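Local coordinates for L-cysteine S-thiosulfotransferase subunit SoxA (Paracoccus denitrificans, PDB 2C1D), which forms, as the diheme subunit of the SoxAX cytochrome complex, heterodisulfides between a carrier-protein cysteine on SoxY and thiosulfate in bacterial sulfur oxidation, at residues T34-S37 with G38-R42; E177-C180 with A181-H184; E245-V248 with A249-G252. All blocks are in the same frame, centred on the assembly; numbering follows the deposited sequence.

Contact 1: T34-S37 with G38-R42; sequences TIYS and GWHFR. With HEC (heme c), chain J.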
loop_
_atom_site.group_PDB
_atom_site.type_symbol
_atom_site.label_atom_id
_atom_site.label_comp_id
_atom_site.label_asym_id
_atom_site.label_seq_id
_atom_site.Cartn_x
_atom_site.Cartn_y
_atom_site.Cartn_z
ATOM N N THR A 34 4.272 18.985 -0.784
ATOM C CA THR A 34 2.919 18.958 -0.263
ATOM C C THR A 34 2.470 17.516 0.039
ATOM O O THR A 34 2.750 16.607 -0.744
ATOM C CB THR A 34 1.996 19.555 -1.314
ATOM O OG1 THR A 34 2.453 20.876 -1.669
ATOM C CG2 THR A 34 0.604 19.765 -0.759
ATOM N N ILE A 35 1.798 17.325 1.174
ATOM C CA ILE A 35 1.113 16.059 1.439
ATOM C C ILE A 35 -0.357 16.160 1.093
ATOM O O ILE A 35 -0.949 17.237 1.210
ATOM C CB ILE A 35 1.309 15.581 2.882
ATOM C CG1 ILE A 35 0.912 16.656 3.898
ATOM C CG2 ILE A 35 2.753 15.098 3.070
ATOM C CD1 ILE A 35 0.806 16.121 5.309
ATOM N N TYR A 36 -0.916 15.021 0.665
ATOM C CA TYR A 36 -2.256 14.929 0.120
ATOM C C TYR A 36 -2.948 13.699 0.684
ATOM O O TYR A 36 -2.342 12.638 0.826
ATOM C CB TYR A 36 -2.240 14.726 -1.405
ATOM C CG TYR A 36 -1.660 15.870 -2.232
ATOM C CD1 TYR A 36 -0.315 15.878 -2.583
ATOM C CD2 TYR A 36 -2.461 16.906 -2.684
ATOM C CE1 TYR A 36 0.240 16.940 -3.354
ATOM C CE2 TYR A 36 -1.926 17.962 -3.462
ATOM C CZ TYR A 36 -0.581 17.970 -3.782
ATOM O OH TYR A 36 -0.052 18.995 -4.541
ATOM N N SER A 37 -4.228 13.835 0.943
ATOM C CA SER A 37 -5.083 12.676 1.133
ATOM C C SER A 37 -5.151 11.894 -0.167
ATOM O O SER A 37 -5.073 12.480 -1.256
ATOM C CB SER A 37 -6.490 13.147 1.479
ATOM O OG SER A 37 -7.442 12.121 1.335
ATOM N N GLY A 38 -5.317 10.583 -0.039
ATOM C CA GLY A 38 -5.649 9.704 -1.149
ATOM C C GLY A 38 -6.900 10.056 -1.932
ATOM O O GLY A 38 -7.032 9.664 -3.084
ATOM N N TRP A 39 -7.819 10.805 -1.312
ATOM C CA TRP A 39 -8.989 11.344 -1.987
ATOM C C TRP A 39 -8.635 12.114 -3.269
ATOM O O TRP A 39 -9.343 12.003 -4.284
ATOM C CB TRP A 39 -9.735 12.253 -1.019
ATOM C CG TRP A 39 -11.029 12.810 -1.470
ATOM C CD1 TRP A 39 -12.264 12.213 -1.408
ATOM C CD2 TRP A 39 -11.249 14.124 -1.987
ATOM N NE1 TRP A 39 -13.230 13.078 -1.864
ATOM C CE2 TRP A 39 -12.639 14.260 -2.219
ATOM C CE3 TRP A 39 -10.423 15.204 -2.257
ATOM C CZ2 TRP A 39 -13.212 15.431 -2.754
ATOM C CZ3 TRP A 39 -11.000 16.391 -2.785
ATOM C CH2 TRP A 39 -12.384 16.478 -3.016
ATOM N N HIS A 40 -7.544 12.860 -3.220
ATOM C CA HIS A 40 -7.097 13.657 -4.354
ATOM C C HIS A 40 -6.720 12.837 -5.581
ATOM O O HIS A 40 -6.692 13.378 -6.673
ATOM C CB HIS A 40 -5.905 14.563 -3.970
ATOM C CG HIS A 40 -6.324 15.879 -3.409
ATOM N ND1 HIS A 40 -6.774 16.914 -4.201
ATOM C CD2 HIS A 40 -6.410 16.316 -2.130
ATOM C CE1 HIS A 40 -7.119 17.933 -3.434
ATOM N NE2 HIS A 40 -6.916 17.598 -2.173
ATOM N N PHE A 41 -6.405 11.562 -5.405
ATOM C CA PHE A 41 -5.985 10.701 -6.513
ATOM C C PHE A 41 -7.116 9.821 -7.036
ATOM O O PHE A 41 -6.906 8.970 -7.900
ATOM C CB PHE A 41 -4.824 9.830 -6.036
ATOM C CG PHE A 41 -3.647 10.620 -5.559
ATOM C CD1 PHE A 41 -3.587 11.075 -4.263
ATOM C CD2 PHE A 41 -2.590 10.905 -6.412
ATOM C CE1 PHE A 41 -2.518 11.816 -3.828
ATOM C CE2 PHE A 41 -1.502 11.635 -5.969
ATOM C CZ PHE A 41 -1.470 12.101 -4.695
ATOM N N ARG A 42 -8.327 10.014 -6.525
ATOM C CA ARG A 42 -9.451 9.219 -6.989
ATOM C C ARG A 42 -10.209 9.942 -8.102
ATOM O O ARG A 42 -10.088 11.155 -8.234
ATOM C CB ARG A 42 -10.369 8.905 -5.804
ATOM C CG ARG A 42 -9.633 8.373 -4.581
ATOM C CD ARG A 42 -9.268 6.909 -4.646
ATOM N NE ARG A 42 -8.278 6.545 -5.670
ATOM C CZ ARG A 42 -6.965 6.461 -5.476
ATOM N NH1 ARG A 42 -6.428 6.783 -4.307
ATOM N NH2 ARG A 42 -6.170 6.048 -6.462
HETATM FE FE HEC J . 0.462 0.835 -1.060
HETATM C CHA HEC J . -2.729 1.962 -1.535
HETATM C CHB HEC J . 0.244 1.864 2.242
HETATM C CHC HEC J . 3.553 -0.397 -0.492
HETATM C CHD HEC J . 0.851 0.294 -4.391
HETATM N NA HEC J . -0.997 1.761 0.135
HETATM C C1A HEC J . -2.242 2.136 -0.278
HETATM C C2A HEC J . -2.919 2.752 0.831
HETATM C C3A HEC J . -2.076 2.714 1.886
HETATM C C4A HEC J . -0.853 2.096 1.458
HETATM C CMA HEC J . -2.324 3.220 3.305
HETATM C CAA HEC J . -4.350 3.341 0.813
HETATM C CBA HEC J . -4.257 4.869 0.664
HETATM C CGA HEC J . -5.637 5.516 0.714
HETATM O O1A HEC J . -5.701 6.761 0.602
HETATM O O2A HEC J . -6.680 4.793 0.843
HETATM N NB HEC J . 1.643 0.752 0.532
HETATM C C1B HEC J . 1.370 1.179 1.822
HETATM C C2B HEC J . 2.426 0.740 2.679
HETATM C C3B HEC J . 3.344 0.135 1.935
HETATM C C4B HEC J . 2.856 0.103 0.584
HETATM C CMB HEC J . 2.507 1.047 4.177
HETATM C CAB HEC J . 4.662 -0.495 2.438
HETATM C CBB HEC J . 4.417 -1.486 3.348
HETATM N NC HEC J . 1.952 0.087 -2.245
HETATM C C1C HEC J . 3.164 -0.343 -1.806
HETATM C C2C HEC J . 3.927 -0.838 -2.934
HETATM C C3C HEC J . 3.179 -0.644 -4.037
HETATM C C4C HEC J . 1.926 -0.047 -3.590
HETATM C CMC HEC J . 5.347 -1.425 -2.770
HETATM C CAC HEC J . 3.428 -0.929 -5.558
HETATM C CBC HEC J . 4.011 -2.035 -6.041
HETATM N ND HEC J . -0.720 1.069 -2.662
HETATM C C1D HEC J . -0.355 0.769 -3.977
HETATM C C2D HEC J . -1.470 1.031 -4.865
HETATM C C3D HEC J . -2.577 1.533 -3.971
HETATM C C4D HEC J . -2.026 1.527 -2.634
HETATM C CMD HEC J . -1.543 0.845 -6.392
HETATM C CAD HEC J . -3.987 2.014 -4.390
HETATM C CBD HEC J . -3.850 3.434 -4.970
HETATM C CGD HEC J . -3.523 4.472 -3.914
HETATM O O1D HEC J . -2.343 4.791 -3.652
HETATM O O2D HEC J . -4.436 5.027 -3.298
#

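Contact 2: E177-C180 with A181-H184; sequences EMSC and ANCH. With HEC (heme c), chain J.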
loop_
_atom_site.group_PDB
_atom_site.type_symbol
_atom_site.label_atom_id
_atom_site.label_comp_id
_atom_site.label_asym_id
_atom_site.label_seq_id
_atom_site.Cartn_x
_atom_site.Cartn_y
_atom_site.Cartn_z
ATOM N N GLU A 177 11.321 -6.705 -4.683
ATOM C CA GLU A 177 12.258 -5.760 -4.101
ATOM C C GLU A 177 11.692 -4.333 -4.089
ATOM O O GLU A 177 12.265 -3.418 -4.677
ATOM C CB GLU A 177 13.612 -5.843 -4.806
ATOM C CG GLU A 177 14.267 -7.227 -4.655
ATOM C CD GLU A 177 15.695 -7.276 -5.198
ATOM O OE1 GLU A 177 15.907 -7.742 -6.346
ATOM O OE2 GLU A 177 16.591 -6.826 -4.465
ATOM N N MET A 178 10.577 -4.169 -3.387
ATOM C CA MET A 178 9.833 -2.921 -3.366
ATOM C C MET A 178 9.450 -2.501 -1.951
ATOM O O MET A 178 8.975 -3.298 -1.128
ATOM C CB MET A 178 8.582 -3.043 -4.237
ATOM C CG MET A 178 8.858 -3.121 -5.715
ATOM S SD MET A 178 7.393 -3.468 -6.736
ATOM C CE MET A 178 8.258 -3.553 -8.369
ATOM N N SER A 179 9.653 -1.224 -1.679
ATOM C CA SER A 179 9.321 -0.620 -0.404
ATOM C C SER A 179 8.118 0.263 -0.600
ATOM O O SER A 179 7.818 0.657 -1.723
ATOM C CB SER A 179 10.442 0.270 0.082
ATOM O OG SER A 179 10.489 1.410 -0.773
ATOM N N CYS A 180 7.445 0.562 0.505
ATOM C CA CYS A 180 6.362 1.543 0.544
ATOM C C CYS A 180 6.738 2.795 -0.233
ATOM O O CYS A 180 5.984 3.282 -1.093
ATOM C CB CYS A 180 6.058 1.955 1.980
ATOM S SG CYS A 180 5.837 0.624 3.164
ATOM N N ALA A 181 7.936 3.283 0.052
ATOM C CA ALA A 181 8.458 4.487 -0.569
ATOM C C ALA A 181 8.659 4.393 -2.078
ATOM O O ALA A 181 8.415 5.375 -2.776
ATOM C CB ALA A 181 9.739 4.900 0.110
ATOM N N ASN A 182 9.070 3.232 -2.607
ATOM C CA ASN A 182 9.208 3.093 -4.054
ATOM C C ASN A 182 7.918 3.466 -4.788
ATOM O O ASN A 182 7.964 4.096 -5.820
ATOM C CB ASN A 182 9.582 1.657 -4.466
ATOM C CG ASN A 182 11.034 1.338 -4.217
ATOM O OD1 ASN A 182 11.924 2.158 -4.485
ATOM N ND2 ASN A 182 11.286 0.187 -3.670
ATOM N N CYS A 183 6.774 3.021 -4.274
ATOM C CA CYS A 183 5.493 3.314 -4.892
ATOM C C CYS A 183 4.868 4.640 -4.450
ATOM O O CYS A 183 4.526 5.474 -5.301
ATOM C CB CYS A 183 4.536 2.167 -4.634
ATOM S SG CYS A 183 5.077 0.691 -5.506
ATOM N N HIS A 184 4.770 4.844 -3.139
ATOM C CA HIS A 184 4.047 5.975 -2.553
ATOM C C HIS A 184 4.842 7.271 -2.407
ATOM O O HIS A 184 4.248 8.340 -2.275
ATOM C CB HIS A 184 3.472 5.571 -1.221
ATOM C CG HIS A 184 2.424 4.525 -1.372
ATOM N ND1 HIS A 184 1.390 4.666 -2.267
ATOM C CD2 HIS A 184 2.267 3.314 -0.795
ATOM C CE1 HIS A 184 0.632 3.586 -2.226
ATOM N NE2 HIS A 184 1.154 2.741 -1.357
HETATM FE FE HEC J . 0.462 0.835 -1.060
HETATM C CHA HEC J . -2.729 1.962 -1.535
HETATM C CHB HEC J . 0.244 1.864 2.242
HETATM C CHC HEC J . 3.553 -0.397 -0.492
HETATM C CHD HEC J . 0.851 0.294 -4.391
HETATM N NA HEC J . -0.997 1.761 0.135
HETATM C C1A HEC J . -2.242 2.136 -0.278
HETATM C C2A HEC J . -2.919 2.752 0.831
HETATM C C3A HEC J . -2.076 2.714 1.886
HETATM C C4A HEC J . -0.853 2.096 1.458
HETATM C CMA HEC J . -2.324 3.220 3.305
HETATM C CAA HEC J . -4.350 3.341 0.813
HETATM C CBA HEC J . -4.257 4.869 0.664
HETATM C CGA HEC J . -5.637 5.516 0.714
HETATM O O1A HEC J . -5.701 6.761 0.602
HETATM O O2A HEC J . -6.680 4.793 0.843
HETATM N NB HEC J . 1.643 0.752 0.532
HETATM C C1B HEC J . 1.370 1.179 1.822
HETATM C C2B HEC J . 2.426 0.740 2.679
HETATM C C3B HEC J . 3.344 0.135 1.935
HETATM C C4B HEC J . 2.856 0.103 0.584
HETATM C CMB HEC J . 2.507 1.047 4.177
HETATM C CAB HEC J . 4.662 -0.495 2.438
HETATM C CBB HEC J . 4.417 -1.486 3.348
HETATM N NC HEC J . 1.952 0.087 -2.245
HETATM C C1C HEC J . 3.164 -0.343 -1.806
HETATM C C2C HEC J . 3.927 -0.838 -2.934
HETATM C C3C HEC J . 3.179 -0.644 -4.037
HETATM C C4C HEC J . 1.926 -0.047 -3.590
HETATM C CMC HEC J . 5.347 -1.425 -2.770
HETATM C CAC HEC J . 3.428 -0.929 -5.558
HETATM C CBC HEC J . 4.011 -2.035 -6.041
HETATM N ND HEC J . -0.720 1.069 -2.662
HETATM C C1D HEC J . -0.355 0.769 -3.977
HETATM C C2D HEC J . -1.470 1.031 -4.865
HETATM C C3D HEC J . -2.577 1.533 -3.971
HETATM C C4D HEC J . -2.026 1.527 -2.634
HETATM C CMD HEC J . -1.543 0.845 -6.392
HETATM C CAD HEC J . -3.987 2.014 -4.390
HETATM C CBD HEC J . -3.850 3.434 -4.970
HETATM C CGD HEC J . -3.523 4.472 -3.914
HETATM O O1D HEC J . -2.343 4.791 -3.652
HETATM O O2D HEC J . -4.436 5.027 -3.298
#

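Contact 3: E245-V248 with A249-G252; sequences ELYV and ASRG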
loop_
_atom_site.group_PDB
_atom_site.type_symbol
_atom_site.label_atom_id
_atom_site.label_comp_id
_atom_site.label_asym_id
_atom_site.label_seq_id
_atom_site.Cartn_x
_atom_site.Cartn_y
_atom_site.Cartn_z
ATOM N N GLU A 245 2.218 1.579 11.519
ATOM C CA GLU A 245 1.029 2.435 11.595
ATOM C C GLU A 245 1.347 3.785 12.251
ATOM O O GLU A 245 0.820 4.829 11.840
ATOM C CB GLU A 245 -0.168 1.742 12.308
ATOM C CG GLU A 245 -1.436 2.585 12.240
ATOM C CD GLU A 245 -2.707 1.893 12.712
ATOM O OE1 GLU A 245 -3.580 2.582 13.302
ATOM O OE2 GLU A 245 -2.860 0.688 12.483
ATOM N N LEU A 246 2.211 3.772 13.257
ATOM C CA LEU A 246 2.676 5.006 13.911
ATOM C C LEU A 246 3.446 5.877 12.939
ATOM O O LEU A 246 3.194 7.083 12.827
ATOM C CB LEU A 246 3.575 4.680 15.119
ATOM C CG LEU A 246 4.315 5.828 15.831
ATOM C CD1 LEU A 246 3.350 6.803 16.543
ATOM C CD2 LEU A 246 5.319 5.265 16.822
ATOM N N TYR A 247 4.365 5.252 12.220
ATOM C CA TYR A 247 5.193 5.973 11.287
ATOM C C TYR A 247 4.355 6.540 10.117
ATOM O O TYR A 247 4.480 7.713 9.775
ATOM C CB TYR A 247 6.345 5.106 10.783
ATOM C CG TYR A 247 7.153 5.847 9.788
ATOM C CD1 TYR A 247 8.012 6.866 10.192
ATOM C CD2 TYR A 247 7.030 5.583 8.434
ATOM C CE1 TYR A 247 8.752 7.592 9.258
ATOM C CE2 TYR A 247 7.741 6.312 7.504
ATOM C CZ TYR A 247 8.602 7.316 7.926
ATOM O OH TYR A 247 9.297 8.044 6.980
ATOM N N VAL A 248 3.498 5.713 9.527
ATOM C CA VAL A 248 2.723 6.118 8.346
ATOM C C VAL A 248 1.687 7.172 8.745
ATOM O O VAL A 248 1.507 8.149 8.039
ATOM C CB VAL A 248 2.072 4.913 7.631
ATOM C CG1 VAL A 248 1.218 5.349 6.426
ATOM C CG2 VAL A 248 3.144 3.966 7.130
ATOM N N ALA A 249 1.043 7.005 9.894
ATOM C CA ALA A 249 0.151 8.032 10.409
ATOM C C ALA A 249 0.796 9.430 10.441
ATOM O O ALA A 249 0.176 10.420 10.065
ATOM C CB ALA A 249 -0.351 7.662 11.807
ATOM N N SER A 250 2.028 9.487 10.926
ATOM C CA SER A 250 2.751 10.740 11.112
ATOM C C SER A 250 3.117 11.369 9.780
ATOM O O SER A 250 3.280 12.581 9.717
ATOM C CB SER A 250 3.993 10.540 11.993
ATOM O OG SER A 250 5.049 9.893 11.297
ATOM N N ARG A 251 3.239 10.576 8.702
ATOM C CA ARG A 251 3.474 11.137 7.377
ATOM C C ARG A 251 2.313 12.020 6.900
ATOM O O ARG A 251 2.488 12.849 6.011
ATOM C CB ARG A 251 3.771 10.059 6.331
ATOM C CG ARG A 251 5.085 9.297 6.567
ATOM C CD ARG A 251 5.220 8.079 5.663
ATOM N NE ARG A 251 5.466 8.465 4.290
ATOM C CZ ARG A 251 6.667 8.754 3.799
ATOM N NH1 ARG A 251 7.759 8.658 4.556
ATOM N NH2 ARG A 251 6.778 9.083 2.523
ATOM N N GLY A 252 1.140 11.861 7.499
ATOM C CA GLY A 252 0.014 12.725 7.186
ATOM C C GLY A 252 -0.342 13.716 8.269
ATOM O O GLY A 252 -1.445 14.252 8.256
#

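Contact 1: T34-S37 with G38-R42
Ser37 accepts two hydrogen bonds from the turn that follows it. The amide of Trp39 donates to Ser37 OG at 3.0 Å, a fairly straight bond at 158°, and the amide of His40 donates to Ser37 O at 3.2 Å, coming from above the carbonyl plane. With its OG anti to the backbone N (chi1 165°), Ser37 turns the hydroxyl forward over the chain; Glu258 is a second partner of this hydroxyl. Replacing Ser37 by an alanine would probably leave the Trp39 amide without its side-chain acceptor and Glu258 without its hydroxyl partner.

The bond from Trp39 N to the serine hydroxyl is that of an ST turn, here leading from strand 35-36 of a small antiparallel sheet straight into the 3-10 turn 38-41.

Aromatic side chains pack beside these bonds. Tyr36 sends the edge of its ring at one face of the His40 imidazole, a T-shaped pair with planes 71° apart, Tyr36 CD2 lying 4.0 Å from His40 CD2. Over the opposite face of His40 sits Trp39 CE3, near the ring centre, and both imidazole nitrogens of His40 are hydrogen-bonded elsewhere, ND1 to Val3 O and NE2 to Thr20 OG1. Phe41 folds back so that CE1 rests 3.8 Å from Tyr36 CB, while Ser37 O lies at its ring edge.

Toward the heme, Gly38 CA comes within 3.4 Å of propionate oxygen O1A, where a side chain would collide. Arg42 NH1 gives the other propionate's O2D a weak hydrogen bond of 2.8 Å, and its NH2 bonds His196 O.

Contact 2: E177-C180 with A181-H184
The imidazole of His184 stands on the porphyrin with NE2 2.0 Å from the heme iron. Porphyrin nitrogen NB lies in the imidazole plane at the ring's edge, and Cys180 O approaches the same ring obliquely, 3.8 Å from His184 CG. Leu197 and Tyr169 touch the side chain from outside, and Ser198 O takes a hydrogen bond from ND1, a second-shell partner that helps to fix the ring's rotation about its iron bond. The iron's other axial ligand is Cys225, which carries the persulfide.

Cys180-Ala181-Asn182-Cys183-His184 is a CXXCH heme-binding motif of c-type cytochromes, wound here into a short helix that brings both cysteines and the histidine to the heme. Cys180 SG is joined to heme CAB by a thioether of 1.8 Å. Cys183 lies beside the other vinyl-derived carbon, CAC; it probably forms the second thioether, though the geometry of that link in the model is doubtful.

Ser179 is the N-cap. Its OG, placed between the backbone N and the carbonyl carbon (chi1 70°), accepts from Asn182 N at 2.9 Å with an N-H...O angle of 153°, and Ser179 O adds a weak bond to the same amide. One turn on, His184 N donates almost straight to Cys180 O over 2.8 Å, tying the axial ligand's backbone to the thioether cysteine.

Ahead of the cap, Met178 reaches out in an extended chain until SD is 3.7 Å from heme CBC. It also packs on Phe90 of the SoxX chain and touches another heme c, while Glu177 forms a salt bridge with Lys96 of SoxX.

Contact 3: E245-V248 with A249-G252
Glu245 to Arg251 follow the alpha-helical i to i+4 pattern, with Ala249 N donating to Glu245 O at 2.9 Å, Ser250 N to Leu246 O and Arg251 N to Tyr247 O; the Ser250 and Arg251 amides each add a weak i to i+3 bond, to Tyr247 O and Val248 O, and Gly252 N then bonds Ala249 O.

Ser250 turns its hydroxyl back on the helix. A chi1 of 75° folds OG over the helix backbone, where it donates to Tyr247 O at 2.7 Å, so this carbonyl is gripped by both the hydroxyl and the Arg251 amide. The same OG is bonded to Trp162 NE1, which links the last full turn of helix 239-251 to helix 159-170. Trp162 also makes an edge-to-face pair with the Tyr247 ring.

Tyr247 and Arg251, one turn apart, lie along one side of the helix. Tyr247 directs its ring toward the C-terminal end of helix 239-251, and Arg251 CD comes 3.6 Å from Tyr247 CE2 at an oblique angle. A bend at chi3 (72°) then swings the guanidinium round, its plane 45° from that of the ring, until NH1 meets Tyr247 OH at 2.9 Å. The bond is weak, bent to 128°, but the hydroxyl does lie at the edge of the guanidinium. NH1 is shared with Tyr170 OH, and NH2 forms a salt bridge with Glu185.

Val248 packs on Phe222 of helix 218-223, and its side chain comes within about 4 Å of a bound heme c.

A buried guanidinium thus has two phenol oxygens on one nitrogen and a carboxylate on another; Glu185 would be expected to balance its charge, and the three partners together should restrict how the arginine can turn.

How the contacts relate
All three contacts gather round the heme whose other axial ligand is the active-site Cys225. Contact 2 supplies its thioether and histidine ligand, contact 1 its propionate surroundings, and contact 3 a helix passing close by. Contacts 1 and 3 touch directly: Ile35 CG2 packs 3.7 Å from Arg251 O, and Ile35 CD1 meets Gly252 CA at 4.0 Å. Contact 2 touches neither, its nearest atoms being about 7 Å from contact 1 and about 5 Å from contact 3. Ser198 bridges part of the gap, since Phe41 packs on it while its carbonyl holds His184. The His184 side chain is about 7 Å from that of Arg221, which probably binds substrate.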